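Local coordinates for protein enoyl-CoA hydratase (Mycobacterium avium subsp. paratuberculosis, PDB 4LK5) that probably adds water across the double bond of enoyl-CoA thioesters, as a crotonase-fold enzyme, at residues 48-53 with 57-62; 70-75 with 122-127; 80-85 with 230-235; 130-135 with 241-246; 179-184 with 208-213. One frame throughout, in Å; residues are numbered along the deposited sequence.

Four of the five contacts gather round the six-stranded sheet; interaction 5 lies across the chain's centre from interaction 1. Interactions 1 and 2 both use helix 61-76 and meet where Val48 touches Met71. Interactions 3 and 4 reach neighbouring strands, 82-87 and 132-136, which pair through their backbones, and both lie against a second subunit, as does interaction 5. Interactions 2, 4 and 5 are buried; 1 and 3 are only partly buried. Chemistry follows place: interaction 1 is a turn gripped by two hydrogen bonds, interactions 2, 3 and 5 are apolar, and in interaction 4 a lysine stem lies beside a backbone carbonyl.

Interaction 1 (48-53 with 57-62); sequences VTINRP and NSLTVP
Two hydrogen bonds close the turn between Arg52 and the segment 57-62. Asn57 N donates to Arg52 O at 3.0 Å, and Arg52 NE donates to Ser58 O at 3.1 Å. Each donor stands well above the plane of the carbonyl it meets, about 60° out of it, whereas Ser58 O lies in the plane of the guanidinium. The arginine chain bends at its third torsion (chi3 40°), which turns the guanidinium back over the loop 58-60. There Thr60 CG2 lies over one guanidinium face, 3.6 Å from Arg52 NH2, and Ser58 CB approaches the same nitrogen.

Apolar contacts line the inner side. Ile50 CG2 packs on Asn57 CB at 3.6 Å, and Ile50 CD1 meets Leu59 CD2 at 3.7 Å, the two side chains crossing at about a right angle. Ser93 flanks both Ile50 and Leu59. On the outer side, the Asn51 amide bonds to Asp38.

Thr60 is the N-cap of helix 61-76, its hydroxyl weakly bonded to Val63 N. The whole is the strand-to-helix connection of the beta-alpha-beta unit formed by strand 45-50, helix 61-76 and strand 82-87 in the crotonase fold.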
# COMPACT_ATOMS: atom_id res chain seq x y z
N VAL C 48 -6.72 2.23 -28.18
CA VAL C 48 -7.48 3.40 -27.95
C VAL C 48 -6.44 4.50 -27.85
O VAL C 48 -5.61 4.49 -26.95
CB VAL C 48 -8.33 3.25 -26.67
CG1 VAL C 48 -8.86 4.58 -26.21
CG2 VAL C 48 -9.51 2.30 -26.92
N THR C 49 -6.47 5.43 -28.79
CA THR C 49 -5.40 6.38 -28.91
C THR C 49 -5.95 7.80 -29.04
O THR C 49 -6.64 8.14 -30.01
CB THR C 49 -4.51 5.99 -30.09
OG1 THR C 49 -4.27 4.57 -30.04
CG2 THR C 49 -3.18 6.76 -30.06
N ILE C 50 -5.64 8.62 -28.04
CA ILE C 50 -6.03 10.03 -28.02
C ILE C 50 -5.15 10.71 -29.07
O ILE C 50 -3.99 10.30 -29.23
CB ILE C 50 -5.83 10.68 -26.63
CG1 ILE C 50 -6.59 9.91 -25.54
CG2 ILE C 50 -6.31 12.13 -26.61
CD1 ILE C 50 -6.28 10.34 -24.11
N ASN C 51 -5.70 11.71 -29.78
CA ASN C 51 -5.04 12.29 -30.95
C ASN C 51 -5.17 13.81 -31.02
O ASN C 51 -5.50 14.39 -32.05
CB ASN C 51 -5.59 11.65 -32.23
CG ASN C 51 -4.57 11.59 -33.35
OD1 ASN C 51 -3.64 12.41 -33.43
ND2 ASN C 51 -4.71 10.58 -34.22
N ARG C 52 -4.88 14.46 -29.92
CA ARG C 52 -4.88 15.89 -29.87
C ARG C 52 -3.46 16.35 -29.54
O ARG C 52 -3.23 17.09 -28.58
CB ARG C 52 -5.95 16.31 -28.86
CG ARG C 52 -7.35 15.93 -29.35
CD ARG C 52 -8.45 15.98 -28.28
NE ARG C 52 -8.36 17.13 -27.38
CZ ARG C 52 -8.66 18.39 -27.70
NH1 ARG C 52 -9.06 18.70 -28.92
NH2 ARG C 52 -8.55 19.35 -26.78
N PRO C 53 -2.49 15.92 -30.38
CA PRO C 53 -1.07 16.12 -30.07
C PRO C 53 -0.76 17.56 -29.76
O PRO C 53 -0.13 17.85 -28.75
CB PRO C 53 -0.36 15.66 -31.36
CG PRO C 53 -1.40 15.64 -32.43
CD PRO C 53 -2.69 15.35 -31.72
N ASN C 57 -2.47 15.75 -25.96
CA ASN C 57 -3.62 14.88 -25.77
C ASN C 57 -4.57 15.33 -24.62
O ASN C 57 -5.00 14.49 -23.82
CB ASN C 57 -3.13 13.45 -25.61
CG ASN C 57 -2.29 12.98 -26.80
OD1 ASN C 57 -1.21 12.42 -26.64
ND2 ASN C 57 -2.81 13.19 -28.01
N SER C 58 -4.88 16.64 -24.56
CA SER C 58 -5.95 17.23 -23.67
C SER C 58 -7.24 16.45 -23.80
O SER C 58 -7.41 15.77 -24.77
CB SER C 58 -6.33 18.69 -24.06
OG SER C 58 -5.37 19.65 -23.69
N LEU C 59 -8.15 16.59 -22.85
CA LEU C 59 -9.40 15.83 -22.91
C LEU C 59 -10.62 16.75 -22.89
O LEU C 59 -10.81 17.52 -21.96
CB LEU C 59 -9.44 14.84 -21.74
CG LEU C 59 -8.49 13.64 -21.79
CD1 LEU C 59 -8.67 12.69 -20.61
CD2 LEU C 59 -8.71 12.89 -23.06
N THR C 60 -11.43 16.68 -23.94
CA THR C 60 -12.70 17.37 -23.99
C THR C 60 -13.73 16.37 -23.59
O THR C 60 -13.44 15.17 -23.52
CB THR C 60 -13.09 17.75 -25.42
OG1 THR C 60 -13.29 16.54 -26.18
CG2 THR C 60 -12.04 18.62 -26.06
N VAL C 61 -14.96 16.83 -23.41
CA VAL C 61 -16.03 15.95 -23.01
C VAL C 61 -16.38 14.91 -24.08
O VAL C 61 -16.47 13.73 -23.75
CB VAL C 61 -17.26 16.75 -22.58
CG1 VAL C 61 -18.34 15.83 -22.05
CG2 VAL C 61 -16.84 17.74 -21.50
N PRO C 62 -16.60 15.34 -25.34
CA PRO C 62 -16.85 14.35 -26.41
C PRO C 62 -15.85 13.19 -26.40
O PRO C 62 -16.24 12.02 -26.51
CB PRO C 62 -16.70 15.17 -27.70
CG PRO C 62 -16.54 16.62 -27.29
CD PRO C 62 -16.84 16.72 -25.82

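Interaction 2 (70-75 with 122-127); sequences AMEYAA and VRAIAA
Met71, a selenomethionine, and Ala124 hold the closest apolar contact between the two helices, with Met71 CB and Ala124 CB 3.5 Å apart. The segment axes approach to 8.6 Å, and the backbones come nearest at the same pair, where Ala124 offers one methyl. Farther out, Met71 CG lies 4.0 Å from Ile125 CG1. The selenomethionine chain bends at its second torsion (chi2 -65°), so that SE leads off the helix-helix seam, past Ile125, and toward the sheet. There it packs on Val83 of strand 82-87, while CE reaches Val48 and Ile85.

Helices 61-76 and 113-127 run nearly parallel, at 25°, and each links two parallel strands of the six-stranded sheet. They are the connections of two successive beta-alpha-beta units, 45-50 to 82-87 and 82-87 to 132-136, laid side by side against the sheet.

Toward solvent the contact turns polar. Glu72 touches with its methylene stem, CG lying 4.0 Å from Ala124 CB. Beyond CG the glutamate is extended, and its carboxylate forms a salt bridge through OE1 with Arg120, one turn earlier in the helix 113-127. Helix 254-269 packs on the other flank of helix 113-127, where Arg123 NE forms a salt bridge with Asp255.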
# COMPACT_ATOMS: atom_id res chain seq x y z
N ALA C 70 -16.08 3.30 -25.73
CA ALA C 70 -15.14 2.30 -26.19
C ALA C 70 -14.75 1.25 -25.11
O ALA C 70 -14.67 0.02 -25.39
CB ALA C 70 -13.89 3.01 -26.71
N MSE C 71 -14.51 1.70 -23.87
CA MSE C 71 -14.18 0.72 -22.82
C MSE C 71 -15.40 -0.14 -22.53
O MSE C 71 -15.30 -1.36 -22.43
CB MSE C 71 -13.67 1.37 -21.54
CG MSE C 71 -12.37 2.11 -21.78
SE MSE C 71 -10.97 0.84 -22.29
CE MSE C 71 -9.78 2.19 -23.03
N GLU C 72 -16.58 0.47 -22.45
CA GLU C 72 -17.80 -0.34 -22.28
C GLU C 72 -18.00 -1.32 -23.46
O GLU C 72 -18.23 -2.52 -23.23
CB GLU C 72 -19.02 0.53 -22.06
CG GLU C 72 -19.02 1.23 -20.72
CD GLU C 72 -20.27 2.06 -20.52
OE1 GLU C 72 -20.86 2.48 -21.53
OE2 GLU C 72 -20.66 2.29 -19.35
N TYR C 73 -17.87 -0.84 -24.70
CA TYR C 73 -17.99 -1.71 -25.87
C TYR C 73 -17.08 -2.94 -25.79
O TYR C 73 -17.48 -4.07 -26.09
CB TYR C 73 -17.67 -0.97 -27.17
CG TYR C 73 -17.68 -1.91 -28.32
CD1 TYR C 73 -18.89 -2.49 -28.75
CD2 TYR C 73 -16.50 -2.30 -28.95
CE1 TYR C 73 -18.92 -3.40 -29.78
CE2 TYR C 73 -16.51 -3.20 -30.00
CZ TYR C 73 -17.72 -3.76 -30.41
OH TYR C 73 -17.75 -4.67 -31.45
N ALA C 74 -15.84 -2.71 -25.37
CA ALA C 74 -14.83 -3.75 -25.33
C ALA C 74 -15.10 -4.86 -24.32
O ALA C 74 -14.47 -5.93 -24.40
CB ALA C 74 -13.49 -3.11 -25.07
N ALA C 75 -15.98 -4.62 -23.35
CA ALA C 75 -16.36 -5.67 -22.39
C ALA C 75 -17.29 -6.69 -23.01
O ALA C 75 -17.31 -7.83 -22.56
CB ALA C 75 -17.02 -5.06 -21.16
N VAL C 122 -13.50 5.52 -15.86
CA VAL C 122 -12.76 4.82 -14.84
C VAL C 122 -13.42 3.51 -14.42
O VAL C 122 -12.75 2.45 -14.38
CB VAL C 122 -12.46 5.76 -13.64
CG1 VAL C 122 -12.10 4.99 -12.44
CG2 VAL C 122 -11.32 6.69 -14.00
N ARG C 123 -14.72 3.54 -14.18
CA ARG C 123 -15.44 2.28 -13.88
C ARG C 123 -15.37 1.31 -15.01
O ARG C 123 -15.40 0.11 -14.78
CB ARG C 123 -16.93 2.49 -13.63
CG ARG C 123 -17.22 3.26 -12.37
CD ARG C 123 -18.64 3.12 -11.92
NE ARG C 123 -18.89 4.19 -10.96
CZ ARG C 123 -19.43 5.38 -11.24
NH1 ARG C 123 -19.85 5.69 -12.45
NH2 ARG C 123 -19.59 6.27 -10.26
N ALA C 124 -15.34 1.80 -16.25
CA ALA C 124 -15.38 0.89 -17.40
C ALA C 124 -14.07 0.15 -17.46
O ALA C 124 -14.05 -1.04 -17.70
CB ALA C 124 -15.63 1.64 -18.70
N ILE C 125 -12.97 0.86 -17.19
CA ILE C 125 -11.67 0.20 -17.15
C ILE C 125 -11.58 -0.85 -16.05
O ILE C 125 -11.17 -1.94 -16.33
CB ILE C 125 -10.52 1.19 -17.03
CG1 ILE C 125 -10.42 1.97 -18.33
CG2 ILE C 125 -9.19 0.46 -16.81
CD1 ILE C 125 -9.58 3.22 -18.20
N ALA C 126 -11.97 -0.52 -14.83
CA ALA C 126 -11.92 -1.46 -13.70
C ALA C 126 -12.84 -2.67 -13.91
O ALA C 126 -12.53 -3.78 -13.47
CB ALA C 126 -12.28 -0.75 -12.39
N ALA C 127 -13.97 -2.45 -14.55
CA ALA C 127 -14.93 -3.53 -14.81
C ALA C 127 -14.56 -4.42 -16.04
O ALA C 127 -15.18 -5.45 -16.24
CB ALA C 127 -16.32 -2.93 -14.99

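Interaction 3 (80-85 with 230-235); sequences VKVVRI and RLLSGP
Val82 meets the last turn of helix 217-233 chiefly with CG2, which lies 3.8 Å from Leu231 CB and 3.8 Å from the backbone Leu232 N. The branch that does most of the touching is set by chi1 of -176°: CG1 is placed opposite Val82 N, and CG2 stands opposite the carbonyl carbon, directed at the helix. Val82 and Leu231 cross at about a right angle; Val82 CG2 comes against the root of the leucine, while Val82 CG1 lies 4.2 Å from Leu231 CD1. With CG swung to the side of its own backbone N and the chain extended beyond it, Leu231 sends its end past Val82 toward Val133.

Leu232 comes in from the flank. Its first torsion, -112°, lies midway between staggered positions, and the end of the chain swings closer to segment 80-85 than its first bond would suggest. CD2 settles 4.2 Å from Lys81 CB, and CG lies 4.4 Å from Val82 CG2. Lys81 takes part through this first carbon; beyond it the chain bends at chi2, and Lys81 also packs on Asp291 of the second subunit.

Strand 82-87 thus lies between strands 45-50 and 132-136, with helix 61-76 covering one face through Met71, while the end of helix 217-233 covers Val82, touching Val45 through Leu232 and Val133 through Leu231.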
# COMPACT_ATOMS: atom_id res chain seq x y z
N VAL C 80 -12.11 -9.31 -28.37
CA VAL C 80 -11.15 -8.52 -27.61
C VAL C 80 -10.46 -9.42 -26.60
O VAL C 80 -11.13 -10.16 -25.86
CB VAL C 80 -11.83 -7.30 -26.95
CG1 VAL C 80 -10.95 -6.66 -25.89
CG2 VAL C 80 -12.21 -6.27 -28.01
N LYS C 81 -9.12 -9.39 -26.59
CA LYS C 81 -8.34 -10.12 -25.56
C LYS C 81 -7.47 -9.21 -24.71
O LYS C 81 -7.24 -9.51 -23.55
CB LYS C 81 -7.47 -11.20 -26.20
CG LYS C 81 -8.26 -12.27 -26.96
CD LYS C 81 -8.47 -13.52 -26.11
CE LYS C 81 -8.74 -14.77 -26.94
NZ LYS C 81 -8.35 -16.02 -26.23
N VAL C 82 -6.95 -8.12 -25.29
CA VAL C 82 -6.10 -7.17 -24.57
C VAL C 82 -6.52 -5.81 -25.02
O VAL C 82 -7.00 -5.69 -26.13
CB VAL C 82 -4.61 -7.32 -24.93
CG1 VAL C 82 -3.72 -6.39 -24.10
CG2 VAL C 82 -4.16 -8.76 -24.75
N VAL C 83 -6.32 -4.80 -24.17
CA VAL C 83 -6.73 -3.43 -24.45
C VAL C 83 -5.56 -2.47 -24.16
O VAL C 83 -4.90 -2.57 -23.14
CB VAL C 83 -7.97 -3.07 -23.58
CG1 VAL C 83 -8.33 -1.59 -23.69
CG2 VAL C 83 -9.18 -3.93 -23.94
N ARG C 84 -5.26 -1.55 -25.07
CA ARG C 84 -4.20 -0.59 -24.80
C ARG C 84 -4.71 0.81 -24.98
O ARG C 84 -5.36 1.08 -25.97
CB ARG C 84 -2.96 -0.80 -25.67
CG ARG C 84 -3.16 -1.50 -27.01
CD ARG C 84 -2.52 -0.77 -28.19
NE ARG C 84 -1.08 -0.55 -28.10
CZ ARG C 84 -0.49 0.65 -28.03
NH1 ARG C 84 -1.21 1.77 -28.01
NH2 ARG C 84 0.84 0.74 -27.98
N ILE C 85 -4.41 1.68 -24.02
CA ILE C 85 -4.70 3.10 -24.14
C ILE C 85 -3.39 3.77 -24.31
O ILE C 85 -2.42 3.40 -23.63
CB ILE C 85 -5.22 3.80 -22.87
CG1 ILE C 85 -5.57 2.82 -21.77
CG2 ILE C 85 -6.37 4.75 -23.19
CD1 ILE C 85 -6.76 1.98 -22.09
N ARG C 230 2.79 -11.22 -25.45
CA ARG C 230 2.77 -12.18 -24.31
C ARG C 230 1.38 -12.32 -23.61
O ARG C 230 0.94 -13.42 -23.24
CB ARG C 230 3.83 -11.75 -23.29
CG ARG C 230 3.70 -12.45 -21.95
CD ARG C 230 4.86 -12.14 -21.00
NE ARG C 230 4.80 -13.04 -19.83
CZ ARG C 230 5.57 -12.96 -18.75
NH1 ARG C 230 6.48 -12.00 -18.65
NH2 ARG C 230 5.43 -13.84 -17.76
N LEU C 231 0.71 -11.18 -23.45
CA LEU C 231 -0.66 -11.14 -22.96
C LEU C 231 -1.62 -11.71 -23.97
O LEU C 231 -2.56 -12.41 -23.58
CB LEU C 231 -1.08 -9.70 -22.65
CG LEU C 231 -0.32 -9.04 -21.50
CD1 LEU C 231 -0.64 -7.55 -21.46
CD2 LEU C 231 -0.61 -9.74 -20.16
N LEU C 232 -1.43 -11.40 -25.25
CA LEU C 232 -2.26 -12.02 -26.29
C LEU C 232 -2.18 -13.54 -26.21
O LEU C 232 -3.17 -14.25 -26.41
CB LEU C 232 -1.82 -11.59 -27.68
CG LEU C 232 -2.77 -10.71 -28.45
CD1 LEU C 232 -2.12 -10.33 -29.77
CD2 LEU C 232 -4.11 -11.39 -28.68
N SER C 233 -1.00 -14.03 -25.93
CA SER C 233 -0.74 -15.46 -25.97
C SER C 233 -1.22 -16.14 -24.71
O SER C 233 -1.32 -17.36 -24.69
CB SER C 233 0.76 -15.72 -26.12
OG SER C 233 1.07 -16.91 -25.42
N GLY C 234 -1.44 -15.37 -23.64
CA GLY C 234 -1.91 -15.92 -22.38
C GLY C 234 -3.36 -16.42 -22.40
O GLY C 234 -4.13 -16.16 -23.32
N PRO C 235 -3.76 -17.14 -21.34
CA PRO C 235 -5.15 -17.60 -21.20
C PRO C 235 -6.10 -16.48 -20.82
O PRO C 235 -5.86 -15.82 -19.82
CB PRO C 235 -5.07 -18.60 -20.06
CG PRO C 235 -3.86 -18.21 -19.28
CD PRO C 235 -2.97 -17.33 -20.12

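Interaction 4 (130-135 with 241-246); sequences HPVVAV and KTKLAI
Lys243 reaches from helix 236-250 to the start of strand 132-136 and lays its stem beside the backbone carbonyl of His130. CE comes within 3.4 Å of His130 O and CD within 4.0 Å, while NZ is 4.1 Å from that oxygen; the carbonyl is therefore met by methylene carbons and not by the ammonium. Val132 borders the tip, with CG2 at 4.4 Å from Lys243 NZ. CG lies opposite the lysine's own backbone N (chi1 -162°), and a bend at chi2 (-114°) precedes an extended run to NZ.

In the next shell, NZ makes weak hydrogen bonds to Ala126 O and Leu128 O, carbonyls around the C-terminal end of helix 113-127. Asp152 OD2 forms a long, weak ion pair with NZ and also accepts a hydrogen bond from Val132 N, tying the carboxylate to the strand. Strand 132-136 is itself held between strands 82-87 and 153-157 of the sheet.

The amino group of a buried lysine is thus shared among weak partners. Carbonyls at the C-terminal end of a helix, together with a nearby carboxylate, would be expected to favour its charged form, while CE, polarised by the neighbouring ammonium, may suit the closeness of His130 O.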
# COMPACT_ATOMS: atom_id res chain seq x y z
N HIS C 130 -10.63 -8.06 -19.22
CA HIS C 130 -9.46 -8.32 -19.99
C HIS C 130 -8.35 -7.49 -19.43
O HIS C 130 -8.60 -6.49 -18.74
CB HIS C 130 -9.74 -7.97 -21.46
CG HIS C 130 -10.80 -8.83 -22.07
ND1 HIS C 130 -10.62 -10.18 -22.29
CD2 HIS C 130 -12.07 -8.56 -22.42
CE1 HIS C 130 -11.73 -10.70 -22.79
NE2 HIS C 130 -12.62 -9.73 -22.89
N PRO C 131 -7.10 -7.88 -19.71
CA PRO C 131 -6.02 -6.99 -19.27
C PRO C 131 -6.11 -5.67 -20.01
O PRO C 131 -6.33 -5.67 -21.22
CB PRO C 131 -4.77 -7.76 -19.67
CG PRO C 131 -5.18 -9.19 -19.55
CD PRO C 131 -6.59 -9.21 -20.08
N VAL C 132 -5.99 -4.57 -19.28
CA VAL C 132 -5.98 -3.24 -19.87
C VAL C 132 -4.62 -2.60 -19.66
O VAL C 132 -4.18 -2.49 -18.53
CB VAL C 132 -7.06 -2.36 -19.25
CG1 VAL C 132 -6.96 -0.95 -19.82
CG2 VAL C 132 -8.43 -2.96 -19.49
N VAL C 133 -3.97 -2.19 -20.75
CA VAL C 133 -2.59 -1.73 -20.70
C VAL C 133 -2.47 -0.27 -20.99
O VAL C 133 -2.95 0.16 -22.01
CB VAL C 133 -1.72 -2.41 -21.76
CG1 VAL C 133 -0.25 -2.01 -21.54
CG2 VAL C 133 -1.88 -3.91 -21.72
N ALA C 134 -1.81 0.48 -20.10
CA ALA C 134 -1.49 1.87 -20.32
C ALA C 134 -0.07 2.06 -20.81
O ALA C 134 0.89 1.63 -20.18
CB ALA C 134 -1.71 2.68 -19.05
N VAL C 135 0.05 2.77 -21.91
CA VAL C 135 1.28 2.91 -22.65
C VAL C 135 1.69 4.36 -22.55
O VAL C 135 1.18 5.18 -23.27
CB VAL C 135 1.03 2.57 -24.13
CG1 VAL C 135 2.30 2.80 -24.94
CG2 VAL C 135 0.53 1.15 -24.27
N LYS C 241 -10.41 -13.33 -14.69
CA LYS C 241 -10.69 -13.59 -13.31
C LYS C 241 -9.60 -13.08 -12.36
O LYS C 241 -9.88 -12.58 -11.26
CB LYS C 241 -10.88 -15.08 -13.15
CG LYS C 241 -12.19 -15.57 -13.71
CD LYS C 241 -12.43 -16.98 -13.19
CE LYS C 241 -13.44 -17.73 -14.03
NZ LYS C 241 -14.81 -17.20 -13.88
N THR C 242 -8.36 -13.21 -12.80
CA THR C 242 -7.24 -12.70 -12.05
C THR C 242 -7.38 -11.20 -11.83
O THR C 242 -7.28 -10.73 -10.70
CB THR C 242 -5.92 -13.02 -12.76
OG1 THR C 242 -5.80 -14.43 -12.86
CG2 THR C 242 -4.77 -12.52 -11.96
N LYS C 243 -7.62 -10.47 -12.92
CA LYS C 243 -7.86 -9.04 -12.91
C LYS C 243 -8.94 -8.61 -11.93
O LYS C 243 -8.75 -7.67 -11.14
CB LYS C 243 -8.31 -8.61 -14.30
CG LYS C 243 -8.18 -7.14 -14.58
CD LYS C 243 -9.49 -6.42 -14.79
CE LYS C 243 -9.19 -5.20 -15.66
NZ LYS C 243 -10.28 -4.21 -15.71
N LEU C 244 -10.08 -9.30 -11.99
CA LEU C 244 -11.23 -8.88 -11.28
C LEU C 244 -11.06 -9.17 -9.80
O LEU C 244 -11.49 -8.41 -8.97
CB LEU C 244 -12.48 -9.54 -11.87
CG LEU C 244 -12.84 -9.03 -13.30
CD1 LEU C 244 -14.00 -9.78 -13.94
CD2 LEU C 244 -13.17 -7.55 -13.32
N ALA C 245 -10.44 -10.29 -9.50
CA ALA C 245 -10.16 -10.65 -8.12
C ALA C 245 -9.23 -9.64 -7.43
O ALA C 245 -9.43 -9.30 -6.27
CB ALA C 245 -9.53 -12.03 -8.08
N ILE C 246 -8.20 -9.18 -8.12
CA ILE C 246 -7.28 -8.24 -7.50
C ILE C 246 -7.98 -6.90 -7.36
O ILE C 246 -7.87 -6.24 -6.30
CB ILE C 246 -5.99 -8.11 -8.29
CG1 ILE C 246 -5.48 -9.51 -8.62
CG2 ILE C 246 -4.93 -7.38 -7.51
CD1 ILE C 246 -4.06 -9.59 -9.10

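Interaction 5 (179-184 with 208-213); sequences ALVAAA and WGLVTA
Val181 and Leu210 join helix 177-185 to the turn that ends helix 202-208, a Schellman motif with Gly209 as the first residue to leave helical geometry. Its positive phi (85°) reverses the chain, which then runs to strand 213-215 at the edge of the main sheet of this crotonase fold.

Leu210 carries the apolar part. CB starts off to the side of helix 177-185 and is still 5.4 Å from Ala184 CB. CG is placed opposite Leu210 N (chi1 -170°), which swings the chain round toward the helix. At chi2 67° it is CD1 that faces the helix and CD2 that lies farther off. CD1 makes the approach, 4.5 Å from Val181 CG1 and 4.6 Å from Ala184 CB, about equally far from both. CD2 stays farther from Val181 CG1, at 5.8 Å. This is a loose touch, completed by Leu149 of helix 143-150, which packs on both Val181 and Leu210, and by Leu200 on the leucine's side.

Trp208 stands beside this seam, its indole in a cation-pi contact with Arg189 and packed on Met193, which also touches Val181. The assembly closes in at the helix end: Ala184 and Thr212 both lie against Ile188 of a second subunit, and Ala182 packs on Thr250 of a third.

Backbone meets side chain most closely at the glycine, where the Ala184 CB methyl sits 3.6 Å from Gly209 O.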
# COMPACT_ATOMS: atom_id res chain seq x y z
N ALA C 179 -8.22 7.09 -4.48
CA ALA C 179 -8.13 5.67 -4.13
C ALA C 179 -7.02 5.00 -4.92
O ALA C 179 -6.22 4.23 -4.36
CB ALA C 179 -9.45 5.00 -4.43
N LEU C 180 -6.96 5.30 -6.21
CA LEU C 180 -6.06 4.57 -7.13
C LEU C 180 -4.56 4.78 -6.91
O LEU C 180 -3.79 3.84 -6.95
CB LEU C 180 -6.38 4.92 -8.57
CG LEU C 180 -7.75 4.39 -9.03
CD1 LEU C 180 -8.20 5.05 -10.31
CD2 LEU C 180 -7.68 2.91 -9.26
N VAL C 181 -4.13 6.00 -6.70
CA VAL C 181 -2.74 6.20 -6.38
C VAL C 181 -2.27 5.48 -5.08
O VAL C 181 -1.28 4.74 -5.08
CB VAL C 181 -2.43 7.68 -6.32
CG1 VAL C 181 -0.96 7.90 -6.08
CG2 VAL C 181 -2.85 8.34 -7.63
N ALA C 182 -2.99 5.66 -3.98
CA ALA C 182 -2.64 5.02 -2.70
C ALA C 182 -2.68 3.50 -2.80
O ALA C 182 -1.88 2.82 -2.18
CB ALA C 182 -3.60 5.46 -1.62
N ALA C 183 -3.61 2.98 -3.59
CA ALA C 183 -3.73 1.56 -3.77
C ALA C 183 -2.44 0.95 -4.33
O ALA C 183 -2.18 -0.26 -4.16
CB ALA C 183 -4.90 1.23 -4.70
N ALA C 184 -1.64 1.77 -5.03
CA ALA C 184 -0.37 1.27 -5.56
C ALA C 184 0.82 1.64 -4.66
O ALA C 184 1.62 0.78 -4.37
CB ALA C 184 -0.16 1.77 -6.96
N TRP C 208 8.66 3.33 -6.66
CA TRP C 208 7.51 3.53 -5.78
C TRP C 208 6.44 2.43 -5.87
O TRP C 208 5.57 2.37 -5.01
CB TRP C 208 6.82 4.84 -6.14
CG TRP C 208 7.46 6.09 -5.57
CD1 TRP C 208 8.75 6.22 -5.10
CD2 TRP C 208 6.86 7.38 -5.45
NE1 TRP C 208 8.96 7.50 -4.67
CE2 TRP C 208 7.83 8.24 -4.88
CE3 TRP C 208 5.58 7.89 -5.75
CZ2 TRP C 208 7.56 9.59 -4.61
CZ3 TRP C 208 5.31 9.20 -5.49
CH2 TRP C 208 6.30 10.05 -4.91
N GLY C 209 6.46 1.62 -6.92
CA GLY C 209 5.36 0.70 -7.23
C GLY C 209 4.22 1.30 -8.03
O GLY C 209 3.12 0.75 -8.04
N LEU C 210 4.46 2.41 -8.72
CA LEU C 210 3.38 3.10 -9.43
C LEU C 210 3.20 2.57 -10.83
O LEU C 210 2.12 2.75 -11.40
CB LEU C 210 3.65 4.61 -9.54
CG LEU C 210 2.54 5.54 -10.05
CD1 LEU C 210 1.41 5.57 -9.06
CD2 LEU C 210 3.03 6.98 -10.25
N VAL C 211 4.24 1.96 -11.42
CA VAL C 211 4.14 1.40 -12.78
C VAL C 211 4.80 0.05 -12.91
O VAL C 211 5.61 -0.36 -12.09
CB VAL C 211 4.73 2.32 -13.87
CG1 VAL C 211 4.12 3.71 -13.77
CG2 VAL C 211 6.24 2.40 -13.78
N THR C 212 4.45 -0.63 -13.98
CA THR C 212 4.79 -1.99 -14.15
C THR C 212 6.24 -2.11 -14.68
O THR C 212 7.04 -2.95 -14.19
CB THR C 212 3.76 -2.64 -15.07
OG1 THR C 212 2.44 -2.35 -14.56
CG2 THR C 212 3.97 -4.15 -15.12
N ALA C 213 6.58 -1.27 -15.65
CA ALA C 213 7.93 -1.28 -16.21
C ALA C 213 8.32 0.01 -16.90
O ALA C 213 7.47 0.75 -17.39
CB ALA C 213 8.10 -2.47 -17.16